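Long-range contact in afamin (Homo sapiens, PDB 6FAK), which carries hydrophobic molecules in body fluids, binds vitamin E and keeps lipidated Wnt proteins soluble and active: residues Tyr130-Phe141 against Val160-Lys169. Residues are numbered along the deposited sequence; the frame is centred on the assembly and turned at random. Where two conformers were deposited one is given.
Sequences YESNRESLLNHF and VAVHFEEVAK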
ATOM      1  N   TYR A 130     -16.850   4.968  25.409  1.00 56.18           N
ATOM      2  CA  TYR A 130     -16.355   3.608  25.494  1.00 57.64           C
ATOM      3  C   TYR A 130     -17.046   2.796  26.616  1.00 61.98           C
ATOM      4  O   TYR A 130     -17.324   1.606  26.434  1.00 63.02           O
ATOM      5  CB  TYR A 130     -14.826   3.585  25.650  1.00 53.92           C
ATOM      6  CG  TYR A 130     -14.270   2.196  25.606  1.00 52.61           C
ATOM      7  CD1 TYR A 130     -14.350   1.451  24.433  1.00 58.81           C
ATOM      8  CD2 TYR A 130     -13.715   1.586  26.745  1.00 54.99           C
ATOM      9  CE1 TYR A 130     -13.861   0.161  24.371  1.00 58.92           C
ATOM     10  CE2 TYR A 130     -13.233   0.280  26.694  1.00 54.98           C
ATOM     11  CZ  TYR A 130     -13.308  -0.423  25.496  1.00 58.87           C
ATOM     12  OH  TYR A 130     -12.834  -1.708  25.379  1.00 60.26           O
ATOM     13  N   GLU A 131     -17.315   3.431  27.755  0.51 65.83           N
ATOM     14  CA  GLU A 131     -17.988   2.760  28.873  0.51 69.73           C
ATOM     15  C   GLU A 131     -19.519   2.732  28.734  0.51 70.30           C
ATOM     16  O   GLU A 131     -20.150   1.737  29.101  0.51 72.77           O
ATOM     17  CB  GLU A 131     -17.568   3.389  30.207  0.51 71.63           C
ATOM     18  CG  GLU A 131     -16.093   3.179  30.527  0.51 69.30           C
ATOM     19  CD  GLU A 131     -15.627   4.005  31.704  0.51 70.24           C
ATOM     20  OE1 GLU A 131     -16.334   4.027  32.732  0.51 69.98           O
ATOM     21  OE2 GLU A 131     -14.552   4.628  31.598  0.51 72.79           O
ATOM     22  N   SER A 132     -20.114   3.808  28.214  0.51 69.94           N
ATOM     23  CA  SER A 132     -21.574   3.863  28.036  0.51 74.26           C
ATOM     24  C   SER A 132     -22.050   3.065  26.808  0.51 74.09           C
ATOM     25  O   SER A 132     -22.821   2.115  26.962  0.51 72.57           O
ATOM     26  CB  SER A 132     -22.077   5.313  27.978  0.51 79.53           C
ATOM     27  OG  SER A 132     -21.426   6.063  26.970  0.51 82.08           O
ATOM     28  N   ASN A 133     -21.577   3.436  25.611  0.51 73.70           N
ATOM     29  CA  ASN A 133     -22.014   2.800  24.342  0.51 66.77           C
ATOM     30  C   ASN A 133     -20.830   2.371  23.449  0.51 64.09           C
ATOM     31  O   ASN A 133     -20.397   3.111  22.555  0.51 59.38           O
ATOM     32  CB  ASN A 133     -23.033   3.685  23.578  0.51 67.51           C
ATOM     33  CG  ASN A 133     -22.618   5.152  23.479  0.51 66.04           C
ATOM     34  OD1 ASN A 133     -22.105   5.736  24.433  0.51 66.80           O
ATOM     35  ND2 ASN A 133     -22.868   5.757  22.322  0.51 62.21           N
ATOM     36  N   ARG A 134     -20.319   1.165  23.717  1.00 59.08           N
ATOM     37  CA  ARG A 134     -19.127   0.648  23.073  1.00 59.39           C
ATOM     38  C   ARG A 134     -19.354   0.205  21.616  1.00 64.67           C
ATOM     39  O   ARG A 134     -18.446   0.315  20.787  1.00 58.31           O
ATOM     40  CB  ARG A 134     -18.612  -0.538  23.885  1.00 57.10           C
ATOM     41  CG  ARG A 134     -17.304  -1.170  23.409  1.00 62.49           C
ATOM     42  CD  ARG A 134     -17.041  -2.528  24.063  1.00 67.46           C
ATOM     43  NE  ARG A 134     -16.350  -3.449  23.153  1.00 69.10           N
ATOM     44  CZ  ARG A 134     -16.922  -4.363  22.352  1.00 71.25           C
ATOM     45  NH1 ARG A 134     -18.247  -4.557  22.360  1.00 69.94           N
ATOM     46  NH2 ARG A 134     -16.159  -5.114  21.557  1.00 70.85           N
ATOM     47  N   GLU A 135     -20.538  -0.340  21.338  1.00 64.17           N
ATOM     48  CA  GLU A 135     -20.908  -0.806  20.011  1.00 59.52           C
ATOM     49  C   GLU A 135     -21.016   0.426  19.100  1.00 57.33           C
ATOM     50  O   GLU A 135     -20.469   0.434  17.990  1.00 57.75           O
ATOM     51  CB  GLU A 135     -22.236  -1.589  20.054  1.00 70.68           C
ATOM     52  CG  GLU A 135     -22.222  -2.951  19.366  1.00 78.79           C
ATOM     53  CD  GLU A 135     -23.544  -3.711  19.541  1.00 88.96           C
ATOM     54  OE1 GLU A 135     -24.610  -3.118  19.260  1.00 91.04           O
ATOM     55  OE2 GLU A 135     -23.528  -4.898  19.955  1.00 84.83           O
ATOM     56  N   SER A 136     -21.681   1.475  19.574  1.00 52.00           N
ATOM     57  CA  SER A 136     -21.753   2.733  18.817  1.00 52.69           C
ATOM     58  C   SER A 136     -20.403   3.376  18.495  1.00 53.78           C
ATOM     59  O   SER A 136     -20.242   3.950  17.410  1.00 53.98           O
ATOM     60  CB  SER A 136     -22.599   3.763  19.533  1.00 53.73           C
ATOM     61  OG  SER A 136     -22.764   4.914  18.709  1.00 55.19           O
ATOM     62  N   LEU A 137     -19.451   3.295  19.426  1.00 54.11           N
ATOM     63  CA  LEU A 137     -18.152   3.929  19.250  1.00 50.03           C
ATOM     64  C   LEU A 137     -17.357   3.187  18.211  1.00 47.41           C
ATOM     65  O   LEU A 137     -16.755   3.795  17.350  1.00 47.57           O
ATOM     66  CB  LEU A 137     -17.364   3.954  20.556  1.00 54.03           C
ATOM     67  CG  LEU A 137     -16.037   4.726  20.490  1.00 55.33           C
ATOM     68  CD1 LEU A 137     -16.274   6.196  20.798  1.00 58.58           C
ATOM     69  CD2 LEU A 137     -14.991   4.129  21.419  1.00 55.94           C
ATOM     70  N   LEU A 138     -17.313   1.876  18.329  1.00 45.53           N
ATOM     71  CA  LEU A 138     -16.588   1.056  17.395  1.00 46.26           C
ATOM     72  C   LEU A 138     -17.251   1.109  16.009  1.00 41.66           C
ATOM     73  O   LEU A 138     -16.544   1.110  15.012  1.00 37.52           O
ATOM     74  CB  LEU A 138     -16.474  -0.387  17.906  1.00 52.80           C
ATOM     75  CG  LEU A 138     -15.322  -1.253  17.359  1.00 67.39           C
ATOM     76  CD1 LEU A 138     -14.502  -1.884  18.478  1.00 73.19           C
ATOM     77  CD2 LEU A 138     -15.813  -2.328  16.397  1.00 68.68           C
ATOM     78  N   ASN A 139     -18.587   1.132  15.952  1.00 38.60           N
ATOM     79  CA  ASN A 139     -19.301   1.277  14.686  1.00 38.32           C
ATOM     80  C   ASN A 139     -18.903   2.568  13.969  1.00 36.05           C
ATOM     81  O   ASN A 139     -18.575   2.524  12.800  1.00 33.57           O
ATOM     82  CB  ASN A 139     -20.814   1.234  14.841  1.00 38.72           C
ATOM     83  CG  ASN A 139     -21.361  -0.180  15.031  1.00 42.10           C
ATOM     84  OD1 ASN A 139     -20.669  -1.169  14.802  1.00 45.02           O
ATOM     85  ND2 ASN A 139     -22.624  -0.271  15.453  1.00 41.19           N
ATOM     86  N   HIS A 140     -18.899   3.693  14.684  0.53 35.37           N
ATOM     87  CA  HIS A 140     -18.536   4.985  14.084  0.53 35.56           C
ATOM     88  C   HIS A 140     -17.047   5.056  13.708  0.53 35.40           C
ATOM     89  O   HIS A 140     -16.694   5.548  12.621  0.53 33.20           O
ATOM     90  CB  HIS A 140     -18.948   6.160  14.988  0.53 36.87           C
ATOM     91  CG  HIS A 140     -18.903   7.493  14.301  0.53 37.46           C
ATOM     92  ND1 HIS A 140     -20.027   8.134  13.832  0.53 38.46           N
ATOM     93  CD2 HIS A 140     -17.859   8.298  13.993  0.53 37.27           C
ATOM     94  CE1 HIS A 140     -19.677   9.272  13.261  0.53 37.77           C
ATOM     95  NE2 HIS A 140     -18.368   9.398  13.351  0.53 36.65           N
ATOM     96  N   PHE A 141     -16.173   4.531  14.567  1.00 34.90           N
ATOM     97  CA  PHE A 141     -14.719   4.402  14.235  1.00 36.30           C
ATOM     98  C   PHE A 141     -14.455   3.654  12.904  1.00 34.78           C
ATOM     99  O   PHE A 141     -13.724   4.139  12.043  1.00 34.27           O
ATOM    100  CB  PHE A 141     -13.988   3.649  15.370  1.00 41.07           C
ATOM    101  CG  PHE A 141     -12.577   3.225  15.023  1.00 42.55           C
ATOM    102  CD1 PHE A 141     -11.517   4.120  15.142  1.00 43.85           C
ATOM    103  CD2 PHE A 141     -12.320   1.941  14.571  1.00 45.28           C
ATOM    104  CE1 PHE A 141     -10.234   3.748  14.805  1.00 40.14           C
ATOM    105  CE2 PHE A 141     -11.043   1.552  14.243  1.00 45.91           C
ATOM    106  CZ  PHE A 141     -10.006   2.467  14.360  1.00 46.59           C
ATOM    107  N   VAL A 160      -7.286  -3.874  13.000  1.00 29.65           N
ATOM    108  CA  VAL A 160      -7.044  -2.495  13.379  1.00 30.95           C
ATOM    109  C   VAL A 160      -8.101  -2.029  14.413  1.00 31.95           C
ATOM    110  O   VAL A 160      -7.731  -1.439  15.413  1.00 31.08           O
ATOM    111  CB  VAL A 160      -6.897  -1.591  12.103  1.00 31.08           C
ATOM    112  CG1 VAL A 160      -6.984  -0.113  12.428  1.00 33.25           C
ATOM    113  CG2 VAL A 160      -5.552  -1.872  11.460  1.00 31.06           C
ATOM    114  N   ALA A 161      -9.386  -2.334  14.207  1.00 32.07           N
ATOM    115  CA  ALA A 161     -10.454  -1.939  15.148  1.00 34.92           C
ATOM    116  C   ALA A 161     -10.243  -2.570  16.503  1.00 35.72           C
ATOM    117  O   ALA A 161     -10.421  -1.881  17.518  1.00 38.76           O
ATOM    118  CB  ALA A 161     -11.840  -2.321  14.626  1.00 37.01           C
ATOM    119  N   VAL A 162      -9.834  -3.832  16.511  1.00 34.57           N
ATOM    120  CA  VAL A 162      -9.534  -4.558  17.765  1.00 37.81           C
ATOM    121  C   VAL A 162      -8.402  -3.864  18.557  1.00 36.89           C
ATOM    122  O   VAL A 162      -8.535  -3.623  19.750  1.00 36.67           O
ATOM    123  CB  VAL A 162      -9.189  -6.051  17.505  1.00 37.85           C
ATOM    124  CG1 VAL A 162      -8.551  -6.705  18.718  1.00 40.99           C
ATOM    125  CG2 VAL A 162     -10.450  -6.820  17.141  1.00 37.71           C
ATOM    126  N   HIS A 163      -7.294  -3.581  17.887  1.00 35.79           N
ATOM    127  CA  HIS A 163      -6.172  -2.905  18.510  1.00 36.77           C
ATOM    128  C   HIS A 163      -6.502  -1.481  18.954  1.00 35.75           C
ATOM    129  O   HIS A 163      -6.075  -1.058  20.051  1.00 33.32           O
ATOM    130  CB  HIS A 163      -4.959  -3.012  17.634  1.00 39.05           C
ATOM    131  CG  HIS A 163      -4.377  -4.379  17.687  1.00 44.81           C
ATOM    132  ND1 HIS A 163      -3.237  -4.665  18.403  1.00 51.94           N
ATOM    133  CD2 HIS A 163      -4.864  -5.569  17.268  1.00 49.87           C
ATOM    134  CE1 HIS A 163      -2.991  -5.962  18.332  1.00 53.15           C
ATOM    135  NE2 HIS A 163      -3.965  -6.533  17.648  1.00 54.98           N
ATOM    136  N   PHE A 164      -7.325  -0.790  18.165  1.00 34.00           N
ATOM    137  CA  PHE A 164      -7.758   0.527  18.541  1.00 38.31           C
ATOM    138  C   PHE A 164      -8.602   0.460  19.818  1.00 37.54           C
ATOM    139  O   PHE A 164      -8.414   1.271  20.712  1.00 36.87           O
ATOM    140  CB  PHE A 164      -8.412   1.288  17.380  1.00 42.36           C
ATOM    141  CG  PHE A 164      -7.444   2.216  16.639  1.00 45.95           C
ATOM    142  CD1 PHE A 164      -6.854   3.296  17.295  1.00 48.37           C
ATOM    143  CD2 PHE A 164      -7.133   2.017  15.284  1.00 49.92           C
ATOM    144  CE1 PHE A 164      -5.991   4.154  16.615  1.00 49.99           C
ATOM    145  CE2 PHE A 164      -6.287   2.892  14.590  1.00 49.99           C
ATOM    146  CZ  PHE A 164      -5.700   3.952  15.264  1.00 46.67           C
ATOM    147  N   GLU A 165      -9.466  -0.537  19.926  1.00 36.87           N
ATOM    148  CA  GLU A 165     -10.207  -0.775  21.143  1.00 41.13           C
ATOM    149  C   GLU A 165      -9.331  -1.066  22.399  1.00 38.42           C
ATOM    150  O   GLU A 165      -9.628  -0.576  23.507  1.00 39.40           O
ATOM    151  CB  GLU A 165     -11.258  -1.882  20.928  1.00 46.77           C
ATOM    152  CG  GLU A 165     -11.967  -2.268  22.223  1.00 49.41           C
ATOM    153  CD  GLU A 165     -13.272  -3.014  22.023  1.00 58.20           C
ATOM    154  OE1 GLU A 165     -14.115  -2.941  22.950  1.00 64.41           O
ATOM    155  OE2 GLU A 165     -13.459  -3.669  20.971  1.00 52.75           O
ATOM    156  N   GLU A 166      -8.299  -1.876  22.244  1.00 36.05           N
ATOM    157  CA  GLU A 166      -7.335  -2.106  23.317  1.00 38.74           C
ATOM    158  C   GLU A 166      -6.605  -0.791  23.727  1.00 36.43           C
ATOM    159  O   GLU A 166      -6.255  -0.620  24.897  1.00 39.54           O
ATOM    160  CB  GLU A 166      -6.264  -3.134  22.926  1.00 44.10           C
ATOM    161  CG  GLU A 166      -6.718  -4.521  22.444  1.00 58.32           C
ATOM    162  CD  GLU A 166      -7.930  -5.127  23.154  1.00 77.00           C
ATOM    163  OE1 GLU A 166      -8.089  -4.972  24.395  1.00 99.38           O
ATOM    164  OE2 GLU A 166      -8.719  -5.810  22.458  1.00 87.55           O
ATOM    165  N   VAL A 167      -6.364   0.110  22.786  1.00 32.40           N
ATOM    166  CA  VAL A 167      -5.768   1.406  23.078  1.00 32.33           C
ATOM    167  C   VAL A 167      -6.726   2.229  23.931  1.00 33.84           C
ATOM    168  O   VAL A 167      -6.303   2.797  24.908  1.00 32.52           O
ATOM    169  CB  VAL A 167      -5.314   2.146  21.819  1.00 32.11           C
ATOM    170  CG1 VAL A 167      -4.985   3.635  22.092  1.00 31.77           C
ATOM    171  CG2 VAL A 167      -4.113   1.425  21.226  1.00 31.93           C
ATOM    172  N   ALA A 168      -8.003   2.271  23.549  1.00 34.26           N
ATOM    173  CA  ALA A 168      -9.013   3.055  24.233  1.00 35.56           C
ATOM    174  C   ALA A 168      -9.221   2.504  25.642  1.00 39.07           C
ATOM    175  O   ALA A 168      -9.238   3.252  26.609  1.00 39.05           O
ATOM    176  CB  ALA A 168     -10.337   3.051  23.460  1.00 34.69           C
ATOM    177  N   LYS A 169      -9.341   1.191  25.758  1.00 40.68           N
ATOM    178  CA  LYS A 169      -9.514   0.568  27.052  1.00 42.27           C
ATOM    179  C   LYS A 169      -8.351   0.855  28.003  1.00 42.15           C
ATOM    180  O   LYS A 169      -8.579   1.214  29.180  1.00 43.49           O
ATOM    181  CB  LYS A 169      -9.740  -0.924  26.885  1.00 46.82           C
ATOM    182  CG  LYS A 169      -9.845  -1.715  28.168  1.00 53.66           C
ATOM    183  CD  LYS A 169      -8.540  -2.465  28.395  1.00 61.37           C
ATOM    184  CE  LYS A 169      -8.370  -2.980  29.806  1.00 60.20           C
ATOM    185  NZ  LYS A 169      -6.917  -3.165  30.035  1.00 59.75           N
TER
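In the all-helical first albumin domain, helix 154-171 packs against helix 134-148 and the end of helix 123-132, joined by the salt bridge of R134 with E165. Over 134-141 and 160-169 the N-to-C directions differ by 129°, and the axes come within 10.9 Å.

The extended chain of E165 carries its carboxylate to R134, with Y130 OH at OE1 and L138 CD1 near OE2. The guanidinium and carboxylate planes are nearly coplanar, 25° apart. R134 NE also faces E165 OE1, but the modelled distance is implausibly short and the details of that bond are doubtful. R134 NH2 gives a bent hydrogen bond to the syn lone pair of E165 OE2 at 3.1 Å, tilted from the guanidinium plane. Y130 OH donates to the anti lone pair of E165 OE1 at 3.0 Å. The nearby guanidinium would be expected to favour the charged form of E165.

With CG anti to the backbone N (chi1 -174°), the Y130 ring extends toward helix 154-171. A168 CB lies over one face of the ring, 4.4 Å from Y130 CD1, and K169 CB comes within 3.5 Å of Y130 OH.

Beyond the bridge the contact turns apolar. L138 CD2 meets A161 CB at 4.3 Å. F141 lies obliquely against F164, which also touches helix 177-209. F141 CE2 sits 3.7 Å from A161 CA, and V160 CG1 lies at the F141 ring edge, 4.4 Å from F141 CZ.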